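Local coordinates for protein pterin-4-alpha-carbinolamine dehydratase MoaB2 (Mycobacterium marinum, PDB 3RFQ) that probably takes part in molybdenum cofactor biosynthesis as a molybdopterin-binding protein of the MogA/MoaB family, although it is named a pterin-4-alpha-carbinolamine dehydratase, at residues G51-V54 with T55-T59; N83-I87 with G88-L92. One frame throughout, in Å; residues are numbered along the deposited sequence.

Contact 1 of 2, residues G51-V54 with T55-T59; sequences GPLV and TELLT
Val54 and Leu58 form the tightly packed edge of the first two and a half turns of helix 51-60, running alongside each other in the same direction, with Val54 CG1 3.9 Å from Leu58 CD1. Leu58 CG rests 3.3 Å from Val54 O, the carbonyl that receives Leu58 N in a regular i to i+4 bond. Valine and leucine suit this face, which is buried against the sheet and helix 160-180. Leu53 CG stands anti to its backbone N (chi1 175°), which turns CD1 to within 3.8 Å of Leu57 CD1. Thr55 turns its hydroxyl back to the helix: with OG1 beside its backbone N (chi1 -63°), it donates to Gly51 O at 2.8 Å from above the carbonyl plane, while Thr55 N reaches the same oxygen. A threonine can thus sit on a largely apolar face with its hydroxyl satisfied. Pro52 forms the solvent side, its lack of an N-H costing nothing in the first turn; Glu56, partly exposed, is held by a salt bridge from OE2 to Arg164 of the second subunit. Val54 and Leu58 lie against strands 31-38 and 92-96 and helix 160-180, while Thr55 meets Val65 and Val68 of strand 63-71.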
loop_
_atom_site.group_PDB
_atom_site.type_symbol
_atom_site.label_atom_id
_atom_site.label_comp_id
_atom_site.label_asym_id
_atom_site.label_seq_id
_atom_site.Cartn_x
_atom_site.Cartn_y
_atom_site.Cartn_z
ATOM N N GLY C 51 -0.688 -17.454 23.645
ATOM C CA GLY C 51 -0.226 -16.721 24.809
ATOM C C GLY C 51 1.287 -16.520 24.841
ATOM O O GLY C 51 1.748 -15.364 24.878
ATOM N N PRO C 52 2.074 -17.621 24.809
ATOM C CA PRO C 52 3.543 -17.432 24.903
ATOM C C PRO C 52 4.130 -16.580 23.780
ATOM O O PRO C 52 5.110 -15.822 24.009
ATOM C CB PRO C 52 4.122 -18.869 24.875
ATOM C CG PRO C 52 2.976 -19.768 25.370
ATOM C CD PRO C 52 1.675 -19.042 24.894
ATOM N N LEU C 53 3.560 -16.708 22.579
ATOM C CA LEU C 53 4.088 -15.965 21.439
ATOM C C LEU C 53 3.806 -14.464 21.593
ATOM O O LEU C 53 4.721 -13.625 21.461
ATOM C CB LEU C 53 3.565 -16.516 20.106
ATOM C CG LEU C 53 3.973 -15.718 18.861
ATOM C CD1 LEU C 53 5.511 -15.571 18.721
ATOM C CD2 LEU C 53 3.350 -16.298 17.583
ATOM N N VAL C 54 2.552 -14.118 21.881
ATOM C CA VAL C 54 2.193 -12.704 22.102
ATOM C C VAL C 54 3.026 -12.143 23.266
ATOM O O VAL C 54 3.466 -11.013 23.215
ATOM C CB VAL C 54 0.644 -12.469 22.309
ATOM C CG1 VAL C 54 0.320 -10.963 22.403
ATOM C CG2 VAL C 54 -0.143 -13.060 21.129
ATOM N N THR C 55 3.287 -12.966 24.275
ATOM C CA THR C 55 4.066 -12.542 25.422
ATOM C C THR C 55 5.490 -12.191 24.998
ATOM O O THR C 55 6.001 -11.126 25.379
ATOM C CB THR C 55 4.080 -13.623 26.501
ATOM O OG1 THR C 55 2.738 -13.826 26.952
ATOM C CG2 THR C 55 4.994 -13.231 27.691
ATOM N N GLU C 56 6.111 -13.090 24.223
ATOM C CA GLU C 56 7.429 -12.871 23.655
ATOM C C GLU C 56 7.511 -11.578 22.841
ATOM O O GLU C 56 8.452 -10.800 23.009
ATOM C CB GLU C 56 7.851 -14.066 22.786
ATOM C CG GLU C 56 9.221 -13.901 22.128
ATOM C CD GLU C 56 9.424 -14.793 20.876
ATOM O OE1 GLU C 56 8.611 -15.700 20.603
ATOM O OE2 GLU C 56 10.431 -14.606 20.176
ATOM N N LEU C 57 6.531 -11.363 21.969
ATOM C CA LEU C 57 6.481 -10.185 21.093
ATOM C C LEU C 57 6.200 -8.885 21.862
ATOM O O LEU C 57 6.813 -7.856 21.585
ATOM C CB LEU C 57 5.454 -10.393 19.963
ATOM C CG LEU C 57 5.743 -11.623 19.074
ATOM C CD1 LEU C 57 4.598 -11.900 18.071
ATOM C CD2 LEU C 57 7.050 -11.484 18.306
ATOM N N LEU C 58 5.286 -8.931 22.828
ATOM C CA LEU C 58 5.051 -7.785 23.698
ATOM C C LEU C 58 6.334 -7.406 24.481
ATOM O O LEU C 58 6.717 -6.243 24.528
ATOM C CB LEU C 58 3.907 -8.084 24.659
ATOM C CG LEU C 58 2.483 -7.984 24.084
ATOM C CD1 LEU C 58 1.491 -8.463 25.112
ATOM C CD2 LEU C 58 2.159 -6.556 23.679
ATOM N N THR C 59 7.011 -8.401 25.047
ATOM C CA THR C 59 8.197 -8.163 25.843
ATOM C C THR C 59 9.325 -7.559 25.000
ATOM O O THR C 59 10.081 -6.703 25.463
ATOM C CB THR C 59 8.650 -9.463 26.466
ATOM O OG1 THR C 59 7.596 -9.972 27.298
ATOM C CG2 THR C 59 9.963 -9.278 27.298
#

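Contact 2 of 2, residues N83-I87 with G88-L92; sequences NTAVI and GGVDL
Ala85 and Val90 meet across the end of helix 75-87, the apolar contact of a Schellman motif: Ala85 CB lies 4.1 Å from Val90 CG2. That methyl sits beside the backbone N of Val90, because CG1 takes the position anti to it (chi1 172°), and it also lies 3.5 Å from Ala85 O. A small alanine lets the departing chain fold close over the last turn, and a valine supplies a compact apolar side chain to meet it. Two firm backbone bonds and one weak one close the turn. Gly88 N still makes a helical bond to Thr84 O, at 2.9 Å but bent to 137°. Gly89 N then steps back to Val86 O at 3.0 Å, approaching from well above the carbonyl plane, and Val90 N reaches Ala85 O in a weak bond of 3.4 Å. The reversal depends on Gly89, whose phi of 80° is readily adopted by a residue without CB. Further out, Gly88 O accepts from Arg32 NH2 and Val90 O from Thr151 OG1, which tie the turn to the sheet. On the exposed helix face, Thr84 OG1 bonds to Asn80 O one turn earlier. Ala85 and Val90 both pack on Leu34 of strand 31-38, Val86 touches Thr151 of strand 151-156, and Asp91 leads the chain into strand 92-96, pairing with Arg32 and Leu152 on the flanking strands.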
loop_
_atom_site.group_PDB
_atom_site.type_symbol
_atom_site.label_atom_id
_atom_site.label_comp_id
_atom_site.label_asym_id
_atom_site.label_seq_id
_atom_site.Cartn_x
_atom_site.Cartn_y
_atom_site.Cartn_z
ATOM N N ASN C 83 -12.712 -5.853 30.906
ATOM C CA ASN C 83 -13.067 -4.872 31.932
ATOM C C ASN C 83 -12.109 -4.953 33.125
ATOM O O ASN C 83 -11.664 -3.928 33.657
ATOM C CB ASN C 83 -14.512 -5.052 32.411
ATOM C CG ASN C 83 -15.547 -4.303 31.539
ATOM O OD1 ASN C 83 -15.237 -3.295 30.888
ATOM N ND2 ASN C 83 -16.796 -4.783 31.562
ATOM N N THR C 84 -11.796 -6.179 33.538
ATOM C CA THR C 84 -10.856 -6.427 34.627
ATOM C C THR C 84 -9.490 -5.799 34.303
ATOM O O THR C 84 -8.918 -5.092 35.146
ATOM C CB THR C 84 -10.729 -7.948 34.898
ATOM O OG1 THR C 84 -11.996 -8.424 35.342
ATOM C CG2 THR C 84 -9.689 -8.254 35.965
ATOM N N ALA C 85 -8.996 -6.021 33.083
ATOM C CA ALA C 85 -7.726 -5.410 32.668
ATOM C C ALA C 85 -7.792 -3.880 32.682
ATOM O O ALA C 85 -6.878 -3.216 33.187
ATOM C CB ALA C 85 -7.284 -5.919 31.320
ATOM N N VAL C 86 -8.879 -3.322 32.155
ATOM C CA VAL C 86 -9.058 -1.864 32.163
ATOM C C VAL C 86 -9.063 -1.318 33.602
ATOM O O VAL C 86 -8.293 -0.384 33.925
ATOM C CB VAL C 86 -10.325 -1.433 31.384
ATOM C CG1 VAL C 86 -10.611 0.065 31.577
ATOM C CG2 VAL C 86 -10.171 -1.788 29.885
ATOM N N ILE C 87 -9.880 -1.928 34.467
ATOM C CA ILE C 87 -9.984 -1.496 35.856
ATOM C C ILE C 87 -8.628 -1.618 36.539
ATOM O O ILE C 87 -8.308 -0.814 37.409
ATOM C CB ILE C 87 -11.099 -2.270 36.625
ATOM C CG1 ILE C 87 -12.493 -1.878 36.087
ATOM C CG2 ILE C 87 -11.014 -2.058 38.173
ATOM C CD1 ILE C 87 -13.654 -2.785 36.594
ATOM N N GLY C 88 -7.831 -2.606 36.113
ATOM C CA GLY C 88 -6.512 -2.876 36.685
ATOM C C GLY C 88 -5.402 -1.916 36.275
ATOM O O GLY C 88 -4.302 -2.008 36.799
ATOM N N GLY C 89 -5.676 -1.014 35.334
ATOM C CA GLY C 89 -4.675 -0.034 34.881
ATOM C C GLY C 89 -3.633 -0.527 33.877
ATOM O O GLY C 89 -2.579 0.083 33.731
ATOM N N VAL C 90 -3.915 -1.642 33.208
ATOM C CA VAL C 90 -3.047 -2.204 32.175
ATOM C C VAL C 90 -2.980 -1.188 31.010
ATOM O O VAL C 90 -4.010 -0.568 30.688
ATOM C CB VAL C 90 -3.662 -3.536 31.666
ATOM C CG1 VAL C 90 -2.923 -4.081 30.472
ATOM C CG2 VAL C 90 -3.729 -4.590 32.817
ATOM N N ASP C 91 -1.809 -0.999 30.395
ATOM C CA ASP C 91 -1.707 -0.015 29.300
ATOM C C ASP C 91 -2.175 -0.548 27.940
ATOM O O ASP C 91 -2.762 0.201 27.154
ATOM C CB ASP C 91 -0.289 0.564 29.167
ATOM C CG ASP C 91 0.192 1.207 30.445
ATOM O OD1 ASP C 91 -0.330 2.293 30.843
ATOM O OD2 ASP C 91 1.094 0.606 31.050
ATOM N N LEU C 92 -1.893 -1.832 27.687
ATOM C CA LEU C 92 -2.163 -2.489 26.404
ATOM C C LEU C 92 -2.759 -3.871 26.603
ATOM O O LEU C 92 -2.140 -4.735 27.232
ATOM C CB LEU C 92 -0.882 -2.614 25.572
ATOM C CG LEU C 92 -1.003 -3.402 24.244
ATOM C CD1 LEU C 92 -2.129 -2.855 23.337
ATOM C CD2 LEU C 92 0.304 -3.455 23.474
#

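In the fold
Contact 1 closes before contact 2 opens, and strand 63-71 and most of helix 75-87 lie between them. Their centres are 18 Å apart, on opposite faces of the mixed sheet in the probable molybdopterin-binding domain, so together they illustrate its three-layer alpha/beta build. Strand 92-96, which begins at the end of contact 2, joins them: Leu92 CD2 lies 3.6 Å from Leu58 CD2, so the helix of contact 1 packs on the start of the strand that contact 2 leads into. Strand 31-38 is shared as well, receiving side chains from both contacts. Their outer surroundings differ, for contact 1 also meets a second subunit, whereas contact 2 touches no other chain of the six-chain assembly.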